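Local atomic coordinates of nitrogenase iron-molybdenum cofactor biosynthesis protein NifB (PDB entry 7JMA), a protein that probably catalyses the radical SAM-dependent carbide insertion that accompanies coupling of two [4Fe-4S] clusters into the [8Fe-9S-C] precursor of the nitrogenase iron-molybdenum cofactor. Residues A[156-160]-A[161-165]; A[195-199]-A[200-204]; A[207-210]-A[211-215]. All blocks are in the same frame, centred on the assembly; numbering follows the deposited sequence.

In the fold
Contact 1 is a surface hairpin, while contacts 2 and 3 are partly buried neighbours along the parallel sheet of the radical SAM domain. Contacts 2 and 3 share one beta-alpha-beta unit: 195-204 runs from the end of strand 190-197 into the following loop, and 207-215 is the helix after it. They touch where S195 OG meets I209 CG2 at 3.8 Å. The hairpin stands apart, its centre about 25 Å from each of theirs. Backbone hydrogen bonds dominate contacts 1 and 3, between strands in one and from residue i to i+4 in the other; in contact 2 the side-chain amide of N202 bonds the strand end as well.

Contact 1 of 3, residues A[156-160]-A[161-165]; sequences FVVYK and DKVYH
Strands 156-159 and 162-165 pair antiparallel, V157 facing Y164 and Y159 facing K162 as hydrogen-bonded pairs, and a type I' turn from Y159 to K162 reverses the chain. Y164 N to V157 O is short and nearly straight (2.8 Å, N-H...O 167°); next to the turn, K162 N approaches Y159 O from above the carbonyl plane. Both corners need positive phi, which D161 tolerates better than most residues and K160 less readily; their polar ends suit an exposed turn.

V157, Y159, K162 and Y164 share one face. Y164 has CG anti to its carbonyl carbon (chi1 -61°), which lays the ring along the neighbouring strand: CE1 reaches Y159 CB at 4.1 Å, and V157 O lies at the ring edge, in its plane. K162 CG sits 3.7 Å above the Y164 ring, offset toward the rim. On the other face V158 and V163, beta-branched as suits extended strands, meet through their CG2 methyls at 4.3 Å.

Strand 154-159 is the middle of a three-stranded antiparallel sheet, bonding 40-42 through F156 with H41. F156 and V157 side chains lie about 8 Å from those of C38 and C42 respectively, ligands of [4Fe-4S] cluster #2, not bound in this model. The tyrosine-bearing face thus combines apolar packing on helix 166-186, V157 on A169 and both tyrosines on V172, with the hydroxyl bond of Y159 to D125 OD2.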
ATOM      1  N   PHE A 156      -4.295   4.741 -15.767  1.00 30.57           N
ATOM      2  CA  PHE A 156      -3.732   3.589 -16.457  1.00 26.90           C
ATOM      3  C   PHE A 156      -2.902   2.757 -15.488  1.00 32.85           C
ATOM      4  O   PHE A 156      -2.546   3.188 -14.385  1.00 27.10           O
ATOM      5  CB  PHE A 156      -2.905   4.010 -17.694  1.00 27.83           C
ATOM      6  CG  PHE A 156      -1.646   4.782 -17.379  1.00 29.53           C
ATOM      7  CD1 PHE A 156      -1.648   6.166 -17.414  1.00 32.04           C
ATOM      8  CD2 PHE A 156      -0.450   4.117 -17.079  1.00 31.77           C
ATOM      9  CE1 PHE A 156      -0.489   6.893 -17.160  1.00 38.16           C
ATOM     10  CE2 PHE A 156       0.704   4.839 -16.804  1.00 35.02           C
ATOM     11  CZ  PHE A 156       0.678   6.232 -16.853  1.00 31.67           C
ATOM     12  N   VAL A 157      -2.585   1.550 -15.939  1.00 25.04           N
ATOM     13  CA  VAL A 157      -1.841   0.564 -15.177  1.00 24.63           C
ATOM     14  C   VAL A 157      -0.881  -0.121 -16.132  1.00 27.57           C
ATOM     15  O   VAL A 157      -1.229  -0.385 -17.288  1.00 34.29           O
ATOM     16  CB  VAL A 157      -2.821  -0.428 -14.516  1.00 34.07           C
ATOM     17  CG1 VAL A 157      -2.183  -1.756 -14.262  1.00 37.65           C
ATOM     18  CG2 VAL A 157      -3.410   0.202 -13.244  1.00 26.69           C
ATOM     19  N   VAL A 158       0.349  -0.352 -15.680  1.00 24.88           N
ATOM     20  CA  VAL A 158       1.360  -1.024 -16.486  1.00 24.88           C
ATOM     21  C   VAL A 158       1.631  -2.360 -15.822  1.00 24.35           C
ATOM     22  O   VAL A 158       2.113  -2.406 -14.688  1.00 26.11           O
ATOM     23  CB  VAL A 158       2.650  -0.200 -16.597  1.00 28.81           C
ATOM     24  CG1 VAL A 158       3.646  -0.913 -17.522  1.00 30.79           C
ATOM     25  CG2 VAL A 158       2.307   1.191 -17.126  1.00 31.20           C
ATOM     26  N   TYR A 159       1.313  -3.444 -16.524  1.00 27.31           N
ATOM     27  CA  TYR A 159       1.418  -4.780 -15.941  1.00 29.23           C
ATOM     28  C   TYR A 159       1.929  -5.726 -17.012  1.00 27.43           C
ATOM     29  O   TYR A 159       1.339  -5.809 -18.093  1.00 31.25           O
ATOM     30  CB  TYR A 159       0.062  -5.242 -15.392  1.00 28.65           C
ATOM     31  CG  TYR A 159       0.124  -6.596 -14.708  1.00 28.04           C
ATOM     32  CD1 TYR A 159      -0.668  -7.651 -15.144  1.00 33.46           C
ATOM     33  CD2 TYR A 159       0.973  -6.812 -13.642  1.00 26.89           C
ATOM     34  CE1 TYR A 159      -0.610  -8.898 -14.529  1.00 33.45           C
ATOM     35  CE2 TYR A 159       1.035  -8.054 -13.008  1.00 32.15           C
ATOM     36  CZ  TYR A 159       0.245  -9.095 -13.471  1.00 33.11           C
ATOM     37  OH  TYR A 159       0.312 -10.332 -12.860  1.00 36.62           O
ATOM     38  N   LYS A 160       3.036  -6.407 -16.719  1.00 28.72           N
ATOM     39  CA  LYS A 160       3.700  -7.277 -17.682  1.00 31.53           C
ATOM     40  C   LYS A 160       3.893  -6.547 -19.012  1.00 38.23           C
ATOM     41  O   LYS A 160       3.601  -7.068 -20.088  1.00 39.88           O
ATOM     42  CB  LYS A 160       2.928  -8.585 -17.843  1.00 38.31           C
ATOM     43  CG  LYS A 160       2.619  -9.203 -16.487  1.00 38.30           C
ATOM     44  CD  LYS A 160       2.731 -10.708 -16.512  1.00 42.32           C
ATOM     45  CE  LYS A 160       2.771 -11.308 -15.105  1.00 39.84           C
ATOM     46  NZ  LYS A 160       2.351 -12.738 -15.177  1.00 44.87           N
ATOM     47  N   ASP A 161       4.355  -5.303 -18.915  1.00 41.73           N
ATOM     48  CA  ASP A 161       4.709  -4.480 -20.075  1.00 48.76           C
ATOM     49  C   ASP A 161       3.539  -4.295 -21.044  1.00 51.70           C
ATOM     50  O   ASP A 161       3.735  -4.106 -22.248  1.00 59.33           O
ATOM     51  CB  ASP A 161       5.927  -5.056 -20.800  1.00 70.08           C
ATOM     52  CG  ASP A 161       7.173  -5.028 -19.939  1.00 85.15           C
ATOM     53  OD1 ASP A 161       7.395  -4.008 -19.249  1.00 88.77           O
ATOM     54  OD2 ASP A 161       7.925  -6.025 -19.945  1.00 94.13           O
ATOM     55  N   LYS A 162       2.317  -4.347 -20.534  1.00 39.92           N
ATOM     56  CA  LYS A 162       1.146  -3.891 -21.261  1.00 37.39           C
ATOM     57  C   LYS A 162       0.549  -2.712 -20.503  1.00 34.58           C
ATOM     58  O   LYS A 162       0.523  -2.711 -19.272  1.00 32.14           O
ATOM     59  CB  LYS A 162       0.101  -5.002 -21.414  1.00 48.01           C
ATOM     60  CG  LYS A 162      -1.241  -4.509 -21.948  1.00 57.64           C
ATOM     61  CD  LYS A 162      -1.698  -5.278 -23.175  1.00 66.59           C
ATOM     62  CE  LYS A 162      -3.120  -4.886 -23.567  1.00 70.53           C
ATOM     63  NZ  LYS A 162      -3.179  -3.542 -24.218  1.00 73.27           N
ATOM     64  N   VAL A 163       0.077  -1.707 -21.231  1.00 35.06           N
ATOM     65  CA  VAL A 163      -0.582  -0.556 -20.619  1.00 26.52           C
ATOM     66  C   VAL A 163      -2.086  -0.775 -20.710  1.00 30.30           C
ATOM     67  O   VAL A 163      -2.630  -0.901 -21.808  1.00 36.15           O
ATOM     68  CB  VAL A 163      -0.176   0.757 -21.317  1.00 34.54           C
ATOM     69  CG1 VAL A 163      -0.847   1.951 -20.630  1.00 32.01           C
ATOM     70  CG2 VAL A 163       1.339   0.913 -21.308  1.00 38.13           C
ATOM     71  N   TYR A 164      -2.758  -0.821 -19.571  1.00 32.65           N
ATOM     72  CA  TYR A 164      -4.210  -0.898 -19.530  1.00 28.05           C
ATOM     73  C   TYR A 164      -4.771   0.470 -19.190  1.00 29.46           C
ATOM     74  O   TYR A 164      -4.195   1.191 -18.377  1.00 30.66           O
ATOM     75  CB  TYR A 164      -4.676  -1.897 -18.474  1.00 26.23           C
ATOM     76  CG  TYR A 164      -4.210  -3.307 -18.713  1.00 35.87           C
ATOM     77  CD1 TYR A 164      -2.958  -3.723 -18.295  1.00 33.40           C
ATOM     78  CD2 TYR A 164      -5.029  -4.226 -19.355  1.00 40.80           C
ATOM     79  CE1 TYR A 164      -2.532  -5.018 -18.501  1.00 35.12           C
ATOM     80  CE2 TYR A 164      -4.613  -5.521 -19.565  1.00 45.78           C
ATOM     81  CZ  TYR A 164      -3.367  -5.913 -19.133  1.00 48.78           C
ATOM     82  OH  TYR A 164      -2.951  -7.202 -19.350  1.00 55.93           O
ATOM     83  N   HIS A 165      -5.904   0.816 -19.794  1.00 31.09           N
ATOM     84  CA  HIS A 165      -6.544   2.098 -19.544  1.00 30.87           C
ATOM     85  C   HIS A 165      -7.917   1.913 -18.928  1.00 36.28           C
ATOM     86  O   HIS A 165      -8.576   0.888 -19.129  1.00 41.99           O
ATOM     87  CB  HIS A 165      -6.736   2.910 -20.818  1.00 37.98           C
ATOM     88  CG  HIS A 165      -5.471   3.215 -21.532  1.00 52.33           C
ATOM     89  ND1 HIS A 165      -4.787   4.398 -21.348  1.00 56.67           N
ATOM     90  CD2 HIS A 165      -4.756   2.495 -22.426  1.00 55.78           C
ATOM     91  CE1 HIS A 165      -3.710   4.398 -22.111  1.00 55.86           C
ATOM     92  NE2 HIS A 165      -3.668   3.255 -22.771  1.00 55.90           N
TER

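Contact 2 of 3, residues A[195-199]-A[200-204]; sequences SVLIP and GLNDE
N202 turns its amide across I198 at about a right angle and uses both ends on the backbone at and just beyond the end of strand 190-197. ND2 donates to V196 O at 2.8 Å, almost straight (170°), with the acceptor in the amide plane; OD1 accepts from I198 N at 2.7 Å, the donor lying somewhat out of the carbonyl plane. With CG between its own backbone N and carbonyl carbon (chi1 70°), the asparagine folds back toward the strand. Its carboxamide suits this buried place because it offers a donor and an acceptor side by side to a backbone that presents the matching pair. ND2 also bonds to the carbonyl of N143, which helps fix which way round the amide sits.

I198 to L201 is a type II beta turn, L201 N donating to I198 O at 3.0 Å; N202 N bonds the same oxygen. Proline fits the first corner, P199, and glycine the second, G200 (phi 81°). The side chains of I198 and L201 lie side by side, CG2 of I198 3.6 Å from CB of L201. L197 instead crosses D203 at about a right angle, its CD1 3.5 Å from D203 CA.

This is the beta-alpha loop after the fifth strand of the six-stranded parallel sheet, as in the partial (beta/alpha)6 barrel of radical SAM enzymes, whose active site lies at that end. Consistently, the I198 side chain is about 7 Å from that of C42, a ligand of [4Fe-4S] cluster #2, which is absent from this model.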
ATOM      1  N   SER A 195      -7.153   3.279   2.519  1.00 30.38           N
ATOM      2  CA  SER A 195      -8.175   3.718   1.580  1.00 32.89           C
ATOM      3  C   SER A 195      -8.306   5.229   1.670  1.00 31.20           C
ATOM      4  O   SER A 195      -8.488   5.774   2.764  1.00 32.69           O
ATOM      5  CB  SER A 195      -9.516   3.041   1.870  1.00 37.17           C
ATOM      6  OG  SER A 195      -9.369   1.626   1.845  1.00 36.61           O
ATOM      7  N   VAL A 196      -8.199   5.904   0.525  1.00 31.99           N
ATOM      8  CA  VAL A 196      -8.367   7.354   0.477  1.00 34.51           C
ATOM      9  C   VAL A 196      -9.850   7.686   0.380  1.00 34.66           C
ATOM     10  O   VAL A 196     -10.557   7.210  -0.519  1.00 36.70           O
ATOM     11  CB  VAL A 196      -7.588   7.955  -0.702  1.00 34.93           C
ATOM     12  CG1 VAL A 196      -7.797   9.482  -0.768  1.00 37.15           C
ATOM     13  CG2 VAL A 196      -6.101   7.601  -0.589  1.00 39.44           C
ATOM     14  N   LEU A 197     -10.325   8.515   1.300  1.00 37.19           N
ATOM     15  CA  LEU A 197     -11.722   8.925   1.309  1.00 36.23           C
ATOM     16  C   LEU A 197     -11.890  10.074   0.323  1.00 39.49           C
ATOM     17  O   LEU A 197     -11.359  11.165   0.538  1.00 37.68           O
ATOM     18  CB  LEU A 197     -12.136   9.326   2.719  1.00 37.94           C
ATOM     19  CG  LEU A 197     -13.550   9.859   2.884  1.00 48.02           C
ATOM     20  CD1 LEU A 197     -14.535   8.835   2.368  1.00 53.21           C
ATOM     21  CD2 LEU A 197     -13.801  10.169   4.346  1.00 50.42           C
ATOM     22  N   ILE A 198     -12.608   9.826  -0.768  1.00 43.30           N
ATOM     23  CA  ILE A 198     -12.821  10.831  -1.806  1.00 44.01           C
ATOM     24  C   ILE A 198     -14.283  11.245  -1.755  1.00 48.25           C
ATOM     25  O   ILE A 198     -15.155  10.507  -2.239  1.00 49.16           O
ATOM     26  CB  ILE A 198     -12.448  10.309  -3.204  1.00 36.50           C
ATOM     27  CG1 ILE A 198     -11.000   9.818  -3.244  1.00 39.32           C
ATOM     28  CG2 ILE A 198     -12.645  11.419  -4.248  1.00 46.17           C
ATOM     29  CD1 ILE A 198     -10.744   8.760  -4.303  1.00 36.89           C
ATOM     30  N   PRO A 199     -14.593  12.403  -1.180  1.00 47.66           N
ATOM     31  CA  PRO A 199     -15.996  12.814  -1.054  1.00 55.18           C
ATOM     32  C   PRO A 199     -16.662  12.890  -2.418  1.00 51.42           C
ATOM     33  O   PRO A 199     -16.107  13.440  -3.371  1.00 55.16           O
ATOM     34  CB  PRO A 199     -15.901  14.189  -0.387  1.00 60.03           C
ATOM     35  CG  PRO A 199     -14.577  14.181   0.294  1.00 59.34           C
ATOM     36  CD  PRO A 199     -13.674  13.381  -0.582  1.00 50.18           C
ATOM     37  N   GLY A 200     -17.850  12.304  -2.512  1.00 53.15           N
ATOM     38  CA  GLY A 200     -18.590  12.306  -3.754  1.00 59.19           C
ATOM     39  C   GLY A 200     -18.153  11.270  -4.758  1.00 58.50           C
ATOM     40  O   GLY A 200     -18.675  11.258  -5.877  1.00 62.64           O
ATOM     41  N   LEU A 201     -17.205  10.401  -4.403  1.00 47.32           N
ATOM     42  CA  LEU A 201     -16.755   9.365  -5.321  1.00 44.05           C
ATOM     43  C   LEU A 201     -16.807   7.995  -4.658  1.00 47.33           C
ATOM     44  O   LEU A 201     -17.458   7.082  -5.174  1.00 54.59           O
ATOM     45  CB  LEU A 201     -15.338   9.661  -5.820  1.00 44.51           C
ATOM     46  CG  LEU A 201     -14.805   8.758  -6.932  1.00 50.77           C
ATOM     47  CD1 LEU A 201     -15.797   8.697  -8.085  1.00 55.69           C
ATOM     48  CD2 LEU A 201     -13.464   9.282  -7.430  1.00 52.23           C
ATOM     49  N   ASN A 202     -16.120   7.831  -3.525  1.00 50.79           N
ATOM     50  CA  ASN A 202     -16.132   6.552  -2.825  1.00 47.00           C
ATOM     51  C   ASN A 202     -16.552   6.671  -1.363  1.00 51.24           C
ATOM     52  O   ASN A 202     -16.368   5.714  -0.605  1.00 49.68           O
ATOM     53  CB  ASN A 202     -14.757   5.865  -2.932  1.00 42.68           C
ATOM     54  CG  ASN A 202     -13.665   6.572  -2.126  1.00 43.27           C
ATOM     55  OD1 ASN A 202     -13.891   7.622  -1.516  1.00 45.23           O
ATOM     56  ND2 ASN A 202     -12.469   5.995  -2.130  1.00 37.53           N
ATOM     57  N   ASP A 203     -17.133   7.804  -0.953  1.00 57.75           N
ATOM     58  CA  ASP A 203     -17.391   8.037   0.469  1.00 63.51           C
ATOM     59  C   ASP A 203     -18.353   7.009   1.054  1.00 59.46           C
ATOM     60  O   ASP A 203     -18.169   6.557   2.191  1.00 60.12           O
ATOM     61  CB  ASP A 203     -17.931   9.450   0.687  1.00 73.06           C
ATOM     62  CG  ASP A 203     -18.833   9.912  -0.438  1.00 82.08           C
ATOM     63  OD1 ASP A 203     -19.565   9.078  -1.011  1.00 88.09           O
ATOM     64  OD2 ASP A 203     -18.816  11.120  -0.741  1.00 88.70           O
ATOM     65  N   GLU A 204     -19.390   6.641   0.309  1.00 51.80           N
ATOM     66  CA  GLU A 204     -20.339   5.629   0.753  1.00 53.80           C
ATOM     67  C   GLU A 204     -19.898   4.222   0.382  1.00 54.07           C
ATOM     68  O   GLU A 204     -20.601   3.254   0.695  1.00 57.04           O
ATOM     69  CB  GLU A 204     -21.720   5.908   0.164  1.00 60.80           C
ATOM     70  CG  GLU A 204     -22.324   7.224   0.618  1.00 71.96           C
ATOM     71  CD  GLU A 204     -23.475   7.662  -0.262  1.00 87.10           C
ATOM     72  OE1 GLU A 204     -24.191   6.781  -0.784  1.00 94.23           O
ATOM     73  OE2 GLU A 204     -23.665   8.885  -0.432  1.00 95.77           O
TER

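Contact 3 of 3, residues A[207-210]-A[211-215]; sequences VDIA and REVKK
R211, A210 and I209 are the residues most covered across this turn of helix, and each meets the other segment differently. R211 follows V207 by four residues: its N donates to V207 O at 2.9 Å, and its side chain starts out over the same carbonyl, CG lying 3.4 Å from V207 O. CG is anti to the carbonyl carbon (chi1 -72°), which sends the extended chain outward, leaning toward the N-terminal end of the helix. A long, charged residue fits this exposed side, where its methylenes can cover backbone and its guanidinium can remain near water. D208 OD1 is 5.1 Å from R211 NE, not in contact, though the opposite charges may attract weakly; D208 OD2 is hydrogen-bonded to H205 ND1.

A210 buries a methyl that takes little room, and its carbonyl O receives K214 N at 2.9 Å. I209 O accepts from V213 N at 2.8 Å, nearly straight at 168°. One turn apart, the I209 and V213 side chains lie side by side and point the same way, I209 CG2 to V213 CG1 at 4.2 Å. Their branched shapes form a small apolar patch on the buried side. E212 is held elsewhere, in a salt bridge with R216.

On strand 190-197, I209 packs on S195 and V213 on V193, while V213 also meets L178 and I181 of helix 166-186. A210 and V207 face V250 of helix 240-251. Lying in the chain between the adjacent parallel strands 190-197 and 220-225, helix 206-216 is the crossover of a beta-alpha-beta unit, flanked by these two helices.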
ATOM      1  N   VAL A 207     -17.202   1.179   3.194  1.00 43.59           N
ATOM      2  CA  VAL A 207     -17.564  -0.018   3.952  1.00 47.33           C
ATOM      3  C   VAL A 207     -17.587  -1.248   3.044  1.00 48.12           C
ATOM      4  O   VAL A 207     -17.334  -2.372   3.500  1.00 43.50           O
ATOM      5  CB  VAL A 207     -18.906   0.168   4.687  1.00 55.30           C
ATOM      6  CG1 VAL A 207     -18.714   1.002   5.944  1.00 57.85           C
ATOM      7  CG2 VAL A 207     -19.931   0.811   3.778  1.00 53.84           C
ATOM      8  N   ASP A 208     -17.887  -1.068   1.752  1.00 43.32           N
ATOM      9  CA  ASP A 208     -17.767  -2.176   0.807  1.00 44.96           C
ATOM     10  C   ASP A 208     -16.320  -2.626   0.686  1.00 41.45           C
ATOM     11  O   ASP A 208     -16.034  -3.831   0.658  1.00 40.52           O
ATOM     12  CB  ASP A 208     -18.305  -1.781  -0.569  1.00 48.94           C
ATOM     13  CG  ASP A 208     -19.738  -1.304  -0.524  1.00 59.48           C
ATOM     14  OD1 ASP A 208     -20.566  -1.981   0.118  1.00 64.26           O
ATOM     15  OD2 ASP A 208     -20.030  -0.255  -1.139  1.00 62.58           O
ATOM     16  N   ILE A 209     -15.391  -1.668   0.592  1.00 36.80           N
ATOM     17  CA  ILE A 209     -13.971  -2.013   0.610  1.00 33.31           C
ATOM     18  C   ILE A 209     -13.655  -2.838   1.849  1.00 35.59           C
ATOM     19  O   ILE A 209     -13.040  -3.906   1.769  1.00 33.26           O
ATOM     20  CB  ILE A 209     -13.100  -0.747   0.557  1.00 31.97           C
ATOM     21  CG1 ILE A 209     -13.367   0.048  -0.721  1.00 33.52           C
ATOM     22  CG2 ILE A 209     -11.611  -1.120   0.612  1.00 32.09           C
ATOM     23  CD1 ILE A 209     -12.647   1.370  -0.731  1.00 34.81           C
ATOM     24  N   ALA A 210     -14.080  -2.345   3.014  1.00 34.64           N
ATOM     25  CA  ALA A 210     -13.747  -3.007   4.270  1.00 35.81           C
ATOM     26  C   ALA A 210     -14.265  -4.437   4.293  1.00 37.33           C
ATOM     27  O   ALA A 210     -13.548  -5.355   4.701  1.00 37.53           O
ATOM     28  CB  ALA A 210     -14.308  -2.208   5.447  1.00 36.32           C
ATOM     29  N   ARG A 211     -15.510  -4.648   3.857  1.00 37.24           N
ATOM     30  CA  ARG A 211     -16.044  -6.008   3.827  1.00 38.21           C
ATOM     31  C   ARG A 211     -15.210  -6.898   2.913  1.00 38.23           C
ATOM     32  O   ARG A 211     -14.891  -8.039   3.269  1.00 41.44           O
ATOM     33  CB  ARG A 211     -17.506  -5.996   3.380  1.00 45.40           C
ATOM     34  CG  ARG A 211     -18.465  -5.439   4.408  1.00 54.81           C
ATOM     35  CD  ARG A 211     -19.902  -5.558   3.927  1.00 62.78           C
ATOM     36  NE  ARG A 211     -20.748  -4.527   4.517  1.00 73.83           N
ATOM     37  CZ  ARG A 211     -21.340  -4.635   5.702  1.00 84.04           C
ATOM     38  NH1 ARG A 211     -21.186  -5.736   6.430  1.00 81.14           N
ATOM     39  NH2 ARG A 211     -22.092  -3.644   6.160  1.00 91.48           N
ATOM     40  N   GLU A 212     -14.816  -6.378   1.740  1.00 36.92           N
ATOM     41  CA  GLU A 212     -14.077  -7.193   0.782  1.00 34.61           C
ATOM     42  C   GLU A 212     -12.679  -7.526   1.291  1.00 35.08           C
ATOM     43  O   GLU A 212     -12.223  -8.671   1.176  1.00 34.62           O
ATOM     44  CB  GLU A 212     -13.979  -6.477  -0.566  1.00 37.16           C
ATOM     45  CG  GLU A 212     -13.436  -7.360  -1.669  1.00 41.58           C
ATOM     46  CD  GLU A 212     -14.242  -8.642  -1.850  1.00 54.19           C
ATOM     47  OE1 GLU A 212     -13.619  -9.707  -2.075  1.00 52.67           O
ATOM     48  OE2 GLU A 212     -15.490  -8.583  -1.770  1.00 59.94           O
ATOM     49  N   VAL A 213     -11.960  -6.535   1.823  1.00 29.87           N
ATOM     50  CA  VAL A 213     -10.588  -6.834   2.225  1.00 29.53           C
ATOM     51  C   VAL A 213     -10.582  -7.666   3.502  1.00 29.69           C
ATOM     52  O   VAL A 213      -9.658  -8.449   3.725  1.00 28.90           O
ATOM     53  CB  VAL A 213      -9.735  -5.557   2.367  1.00 31.82           C
ATOM     54  CG1 VAL A 213      -9.686  -4.776   1.024  1.00 28.10           C
ATOM     55  CG2 VAL A 213     -10.213  -4.665   3.528  1.00 28.36           C
ATOM     56  N   LYS A 214     -11.604  -7.526   4.346  1.00 31.19           N
ATOM     57  CA  LYS A 214     -11.704  -8.399   5.515  1.00 32.26           C
ATOM     58  C   LYS A 214     -11.883  -9.848   5.085  1.00 38.18           C
ATOM     59  O   LYS A 214     -11.267 -10.760   5.658  1.00 34.79           O
ATOM     60  CB  LYS A 214     -12.862  -7.957   6.406  1.00 35.65           C
ATOM     61  CG  LYS A 214     -13.131  -8.906   7.564  1.00 40.65           C
ATOM     62  CD  LYS A 214     -12.874  -8.240   8.898  1.00 55.18           C
ATOM     63  CE  LYS A 214     -13.020  -9.233  10.049  1.00 59.01           C
ATOM     64  NZ  LYS A 214     -11.754 -10.004  10.246  1.00 57.14           N
ATOM     65  N   LYS A 215     -12.709 -10.075   4.055  1.00 36.59           N
ATOM     66  CA  LYS A 215     -12.910 -11.422   3.522  1.00 37.47           C
ATOM     67  C   LYS A 215     -11.610 -12.016   2.983  1.00 39.71           C
ATOM     68  O   LYS A 215     -11.428 -13.241   3.020  1.00 40.68           O
ATOM     69  CB  LYS A 215     -13.972 -11.385   2.420  1.00 42.32           C
ATOM     70  CG  LYS A 215     -14.406 -12.743   1.895  1.00 57.74           C
ATOM     71  CD  LYS A 215     -15.344 -12.607   0.696  1.00 67.80           C
ATOM     72  CE  LYS A 215     -16.319 -11.449   0.870  1.00 74.77           C
ATOM     73  NZ  LYS A 215     -17.466 -11.533  -0.081  1.00 83.88           N
TER